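PDB 6MZO: inactive Zymogen C11 Protease from Parabacteroides distasonis, which is an inactive zymogen of a clostripain-like cysteine peptidase of clan CD, whose mature form would probably cleave peptide bonds. Local coordinates for residues Val170-Arg175 and Tyr353-Gln358; Ser228-Asp233 and Ser329-Tyr334. All coordinates share one frame; numbering follows the deposited sequence.

Contact 1 (Val170-Arg175 and Tyr353-Gln358)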
loop_
_atom_site.group_PDB
_atom_site.type_symbol
_atom_site.label_atom_id
_atom_site.label_comp_id
_atom_site.label_asym_id
_atom_site.label_seq_id
_atom_site.Cartn_x
_atom_site.Cartn_y
_atom_site.Cartn_z
ATOM N N VAL A 170 -3.150 8.096 -2.147
ATOM C CA VAL A 170 -2.269 7.082 -2.784
ATOM C C VAL A 170 -2.949 6.395 -3.941
ATOM O O VAL A 170 -2.351 6.179 -5.053
ATOM C CB VAL A 170 -1.787 6.034 -1.702
ATOM C CG1 VAL A 170 -1.193 4.759 -2.371
ATOM C CG2 VAL A 170 -0.864 6.711 -0.705
ATOM N N ALA A 171 -4.192 5.939 -3.733
ATOM C CA ALA A 171 -4.846 5.255 -4.865
ATOM C C ALA A 171 -4.906 6.218 -6.088
ATOM O O ALA A 171 -4.745 5.789 -7.290
ATOM C CB ALA A 171 -6.250 4.812 -4.459
ATOM N N TYR A 172 -5.108 7.508 -5.820
ATOM C CA TYR A 172 -5.200 8.445 -6.925
ATOM C C TYR A 172 -3.825 8.635 -7.574
ATOM O O TYR A 172 -3.689 8.643 -8.838
ATOM C CB TYR A 172 -5.729 9.803 -6.443
ATOM C CG TYR A 172 -6.058 10.763 -7.546
ATOM C CD1 TYR A 172 -7.131 10.519 -8.395
ATOM C CD2 TYR A 172 -5.392 11.966 -7.662
ATOM C CE1 TYR A 172 -7.488 11.467 -9.370
ATOM C CE2 TYR A 172 -5.713 12.944 -8.694
ATOM C CZ TYR A 172 -6.806 12.644 -9.491
ATOM O OH TYR A 172 -7.103 13.575 -10.425
ATOM N N ALA A 173 -2.805 8.770 -6.738
ATOM C CA ALA A 173 -1.433 9.061 -7.282
ATOM C C ALA A 173 -0.937 7.926 -8.169
ATOM O O ALA A 173 -0.170 8.215 -9.137
ATOM C CB ALA A 173 -0.432 9.283 -6.152
ATOM N N PHE A 174 -1.302 6.703 -7.820
ATOM C CA PHE A 174 -0.791 5.538 -8.581
ATOM C C PHE A 174 -1.743 5.032 -9.626
ATOM O O PHE A 174 -1.491 3.951 -10.199
ATOM C CB PHE A 174 -0.385 4.384 -7.627
ATOM C CG PHE A 174 0.836 4.741 -6.795
ATOM C CD1 PHE A 174 0.694 5.441 -5.574
ATOM C CD2 PHE A 174 2.102 4.458 -7.251
ATOM C CE1 PHE A 174 1.796 5.828 -4.836
ATOM C CE2 PHE A 174 3.224 4.842 -6.530
ATOM C CZ PHE A 174 3.071 5.552 -5.315
ATOM N N ARG A 175 -2.823 5.765 -9.905
ATOM C CA ARG A 175 -3.885 5.227 -10.793
ATOM C C ARG A 175 -3.389 4.958 -12.207
ATOM O O ARG A 175 -3.965 4.121 -12.892
ATOM C CB ARG A 175 -5.082 6.196 -10.846
ATOM C CG ARG A 175 -4.781 7.520 -11.551
ATOM C CD ARG A 175 -5.963 8.479 -11.246
ATOM N NE ARG A 175 -5.907 9.680 -12.035
ATOM C CZ ARG A 175 -5.032 10.674 -11.845
ATOM N NH1 ARG A 175 -4.153 10.564 -10.871
ATOM N NH2 ARG A 175 -4.984 11.751 -12.630
ATOM N N TYR A 353 -5.004 16.626 -3.696
ATOM C CA TYR A 353 -5.380 17.967 -3.287
ATOM C C TYR A 353 -5.591 18.931 -4.462
ATOM O O TYR A 353 -6.568 19.678 -4.498
ATOM C CB TYR A 353 -4.321 18.537 -2.349
ATOM C CG TYR A 353 -4.656 19.957 -1.931
ATOM C CD1 TYR A 353 -5.574 20.189 -0.896
ATOM C CD2 TYR A 353 -4.135 21.028 -2.594
ATOM C CE1 TYR A 353 -5.907 21.488 -0.530
ATOM C CE2 TYR A 353 -4.471 22.356 -2.217
ATOM C CZ TYR A 353 -5.359 22.546 -1.188
ATOM O OH TYR A 353 -5.666 23.876 -0.843
ATOM N N LYS A 354 -4.639 18.963 -5.398
ATOM C CA LYS A 354 -4.738 19.842 -6.520
ATOM C C LYS A 354 -5.987 19.595 -7.359
ATOM O O LYS A 354 -6.663 20.553 -7.787
ATOM C CB LYS A 354 -3.479 19.702 -7.386
ATOM C CG LYS A 354 -2.205 20.084 -6.628
ATOM C CD LYS A 354 -0.967 19.848 -7.520
ATOM C CE LYS A 354 0.354 20.056 -6.762
ATOM N NZ LYS A 354 1.493 19.634 -7.677
ATOM N N ASP A 355 -6.317 18.326 -7.557
ATOM C CA ASP A 355 -7.430 17.986 -8.446
ATOM C C ASP A 355 -8.793 17.983 -7.754
ATOM O O ASP A 355 -9.828 18.175 -8.422
ATOM C CB ASP A 355 -7.198 16.653 -9.138
ATOM C CG ASP A 355 -6.007 16.695 -10.075
ATOM O OD1 ASP A 355 -5.506 17.809 -10.340
ATOM O OD2 ASP A 355 -5.585 15.641 -10.539
ATOM N N VAL A 356 -8.794 17.858 -6.444
ATOM C CA VAL A 356 -10.036 17.722 -5.705
ATOM C C VAL A 356 -10.397 18.982 -4.900
ATOM O O VAL A 356 -11.547 19.429 -4.925
ATOM C CB VAL A 356 -9.946 16.481 -4.778
ATOM C CG1 VAL A 356 -11.106 16.450 -3.784
ATOM C CG2 VAL A 356 -9.984 15.224 -5.665
ATOM N N TYR A 357 -9.412 19.578 -4.228
ATOM C CA TYR A 357 -9.648 20.848 -3.479
ATOM C C TYR A 357 -9.486 22.062 -4.374
ATOM O O TYR A 357 -10.260 23.031 -4.247
ATOM C CB TYR A 357 -8.709 20.987 -2.307
ATOM C CG TYR A 357 -8.981 20.105 -1.113
ATOM C CD1 TYR A 357 -8.713 18.748 -1.151
ATOM C CD2 TYR A 357 -9.439 20.639 0.069
ATOM C CE1 TYR A 357 -8.881 17.933 -0.045
ATOM C CE2 TYR A 357 -9.641 19.846 1.154
ATOM C CZ TYR A 357 -9.348 18.496 1.108
ATOM O OH TYR A 357 -9.538 17.734 2.247
ATOM N N GLN A 358 -8.521 21.921 -5.289
ATOM C CA GLN A 358 -7.973 22.955 -6.205
ATOM C C GLN A 358 -7.439 24.119 -5.458
ATOM O O GLN A 358 -6.349 24.001 -4.908
ATOM C CB GLN A 358 -8.994 23.342 -7.255
ATOM C CG GLN A 358 -9.416 22.078 -7.944
ATOM C CD GLN A 358 -10.430 22.265 -9.005
ATOM O OE1 GLN A 358 -11.554 22.680 -8.741
ATOM N NE2 GLN A 358 -10.056 21.946 -10.229
#

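Contact 2 (Ser228-Asp233 and Ser329-Tyr334)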
loop_
_atom_site.group_PDB
_atom_site.type_symbol
_atom_site.label_atom_id
_atom_site.label_comp_id
_atom_site.label_asym_id
_atom_site.label_seq_id
_atom_site.Cartn_x
_atom_site.Cartn_y
_atom_site.Cartn_z
ATOM N N SER A 228 -8.008 -3.496 1.698
ATOM C CA SER A 228 -8.851 -3.080 0.576
ATOM C C SER A 228 -8.135 -3.130 -0.722
ATOM O O SER A 228 -6.878 -3.191 -0.770
ATOM C CB SER A 228 -9.387 -1.670 0.784
ATOM O OG SER A 228 -8.328 -0.742 0.978
ATOM N N VAL A 229 -8.953 -3.212 -1.760
ATOM C CA VAL A 229 -8.444 -3.273 -3.117
ATOM C C VAL A 229 -9.110 -2.195 -3.969
ATOM O O VAL A 229 -10.367 -2.147 -4.032
ATOM C CB VAL A 229 -8.788 -4.616 -3.771
ATOM C CG1 VAL A 229 -8.217 -4.651 -5.185
ATOM C CG2 VAL A 229 -8.194 -5.764 -3.030
ATOM N N MET A 230 -8.312 -1.373 -4.633
ATOM C CA MET A 230 -8.866 -0.253 -5.413
ATOM C C MET A 230 -8.657 -0.516 -6.886
ATOM O O MET A 230 -7.577 -0.989 -7.325
ATOM C CB MET A 230 -8.214 1.093 -4.990
ATOM C CG MET A 230 -8.854 1.786 -3.800
ATOM S SD MET A 230 -8.905 0.787 -2.319
ATOM C CE MET A 230 -7.128 0.632 -2.024
ATOM N N LYS A 231 -9.703 -0.208 -7.680
ATOM C CA LYS A 231 -9.669 -0.383 -9.123
ATOM C C LYS A 231 -9.299 0.977 -9.756
ATOM O O LYS A 231 -10.103 1.939 -9.784
ATOM C CB LYS A 231 -11.059 -0.897 -9.641
ATOM C CG LYS A 231 -11.072 -1.261 -11.151
ATOM C CD LYS A 231 -12.422 -1.960 -11.405
ATOM C CE LYS A 231 -12.594 -2.269 -12.887
ATOM N NZ LYS A 231 -13.052 -1.032 -13.527
ATOM N N SER A 232 -8.070 1.068 -10.278
ATOM C CA SER A 232 -7.535 2.374 -10.645
ATOM C C SER A 232 -8.313 3.121 -11.708
ATOM O O SER A 232 -8.395 4.382 -11.645
ATOM C CB SER A 232 -6.050 2.250 -11.091
ATOM O OG SER A 232 -5.281 1.735 -10.017
ATOM N N ASP A 233 -8.910 2.412 -12.675
ATOM C CA ASP A 233 -9.633 3.221 -13.671
ATOM C C ASP A 233 -10.978 3.790 -13.190
ATOM O O ASP A 233 -11.709 4.396 -13.983
ATOM C CB ASP A 233 -9.823 2.413 -14.965
ATOM C CG ASP A 233 -10.650 1.160 -14.785
ATOM O OD1 ASP A 233 -11.316 0.957 -13.772
ATOM O OD2 ASP A 233 -10.664 0.349 -15.772
ATOM N N SER A 329 -14.701 2.320 5.423
ATOM C CA SER A 329 -14.975 2.485 3.972
ATOM C C SER A 329 -13.894 1.831 3.077
ATOM O O SER A 329 -14.059 1.695 1.855
ATOM C CB SER A 329 -15.127 4.000 3.663
ATOM O OG SER A 329 -13.853 4.634 3.784
ATOM N N GLY A 330 -12.808 1.370 3.712
ATOM C CA GLY A 330 -11.683 0.741 2.987
ATOM C C GLY A 330 -10.661 1.776 2.537
ATOM O O GLY A 330 -9.630 1.416 2.035
ATOM N N LEU A 331 -10.940 3.085 2.757
ATOM C CA LEU A 331 -9.941 4.117 2.407
ATOM C C LEU A 331 -9.804 5.086 3.587
ATOM O O LEU A 331 -10.779 5.471 4.176
ATOM C CB LEU A 331 -10.317 4.944 1.165
ATOM C CG LEU A 331 -10.133 4.154 -0.170
ATOM C CD1 LEU A 331 -10.693 5.036 -1.298
ATOM C CD2 LEU A 331 -8.692 3.914 -0.380
ATOM N N SER A 332 -8.549 5.434 3.880
ATOM C CA SER A 332 -8.268 6.538 4.799
ATOM C C SER A 332 -8.172 7.822 3.966
ATOM O O SER A 332 -8.018 7.780 2.702
ATOM C CB SER A 332 -6.941 6.288 5.533
ATOM O OG SER A 332 -7.093 5.136 6.372
ATOM N N ILE A 333 -8.154 8.966 4.677
ATOM C CA ILE A 333 -8.074 10.260 4.054
ATOM C C ILE A 333 -7.369 11.199 5.040
ATOM O O ILE A 333 -7.555 11.077 6.287
ATOM C CB ILE A 333 -9.436 10.805 3.654
ATOM C CG1 ILE A 333 -9.321 11.918 2.649
ATOM C CG2 ILE A 333 -10.264 11.315 4.915
ATOM C CD1 ILE A 333 -8.850 11.423 1.189
ATOM N N TYR A 334 -6.560 12.128 4.511
ATOM C CA TYR A 334 -6.068 13.238 5.368
ATOM C C TYR A 334 -7.221 14.170 5.723
ATOM O O TYR A 334 -8.012 14.543 4.845
ATOM C CB TYR A 334 -4.948 14.063 4.656
ATOM C CG TYR A 334 -4.420 15.210 5.527
ATOM C CD1 TYR A 334 -3.830 14.926 6.764
ATOM C CD2 TYR A 334 -4.522 16.562 5.111
ATOM C CE1 TYR A 334 -3.406 15.958 7.602
ATOM C CE2 TYR A 334 -4.041 17.594 5.938
ATOM C CZ TYR A 334 -3.495 17.266 7.167
ATOM O OH TYR A 334 -3.006 18.262 7.978
#

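Contact 1 (Val170-Arg175 and Tyr353-Gln358)
A single phenol-to-carboxylate bond joins D355, on the last helix of the modelled chain, to Y172 of helix 168-173, and it illustrates how one polar pair can bridge two helices whose backbones stay well apart: even the nearest CA atoms, those of Y172 and D355, are 9.9 Å apart. D355 OD2 receives the hydroxyl OH of Y172 at 2.6 Å, on its anti lone pair, the side away from OD1. The oxygen sits at the edge of the phenol ring, near its plane, while the carboxylate stands almost upright to that ring, the planes 85° apart. Y172 spans the gap because its CG lies anti to the backbone N (chi1 -171°), which sends the ring out from its helix.

Across one ring face lies R175, its NH1 3.4 Å above the plane, over the centre. That same NH1 donates to Y172 O at 2.8 Å; the oxygen lies in the guanidinium plane, although NH1 comes from above the carbonyl plane, opposite the backbone N of R175. The arginine is thus bonded to the backbone of Y172 and lies flat over its ring. R175 NH2 is 4.5 Å from D355 OD2, with no N-H aimed at it; the nearby positive charge would probably still favour an ionised carboxylate. Salt bridges to D236 and E351 hold the arginine in place.

V356, next in sequence, turns its side chain to A239, C242 and F246, with Y172 resting on A239. Such a side-chain bridge between helices 168-173 and 351-357, with helix 235-246 packed beside both, belongs to the clostripain-family fold.

Contact 2 (Ser228-Asp233 and Ser329-Tyr334)
S228 gives its hydroxyl to the backbone of G330: OG donates to G330 O at 2.7 Å, in the carbonyl plane and on a lone pair, with a C=O...donor angle of 144°. With chi1 at 57°, OG is tucked over its own backbone, flanked by N and C, and turned to the loop that carries the glycine. Neighbouring backbones come close here, the CA atoms of S228 and G330 being 5.3 Å apart, and S228 CB also lies 3.3 Å from G330 O. G330 has no side chain, which lets the loop come this close to S228. S228 OG is also hydrogen-bonded to the hydroxyl of S166, so the buried serine joins two loops at once.

V229 turns away, and on strand 226-231 the side chains alternate between the two faces of the central mixed sheet. This strand runs antiparallel to both its neighbours, 178-183 and 302-307, in a sheet whose inner strands are otherwise mainly parallel, the clan CD caspase-like pattern of a central sheet flanked by helices.

M230 returns to the same face as S228. Its chain bends at chi2 (57°) and chi3, turning the thioether back so that SD touches L331 CD2 at 3.7 Å; M230 CG and CE each approach the same methyl at 4.0 Å. M230 and L331 lie alongside each other, pointing opposite ways, and both also rest on V302. M230 further touches A171 of helix 168-173, while L331 N makes a weak bond to S329 OG, which is also hydrogen-bonded to D277, in the loop before strand 332-334.

In the fold
From the N terminus, the chain builds the first strands of the central sheet before reaching helix 168-173, where contact 1 opens. It continues through strand 178-183 to strand 226-231, the first half of contact 2; helices and strand 302-307 follow before 329-334 closes this inner loop of 95 residues. Helix 351-357 then returns to 170-175, closing an outer loop of 177 residues, so the second contact is contained within the first rather than crossing it. Their centres are about 12 Å apart and they touch, R175 O lying 3.3 Å from S232 CB and A171 CB 4.0 Å from M230 CG. One side of helix 168-173 meets the sheet strand while Y172 reaches the C-terminal helix.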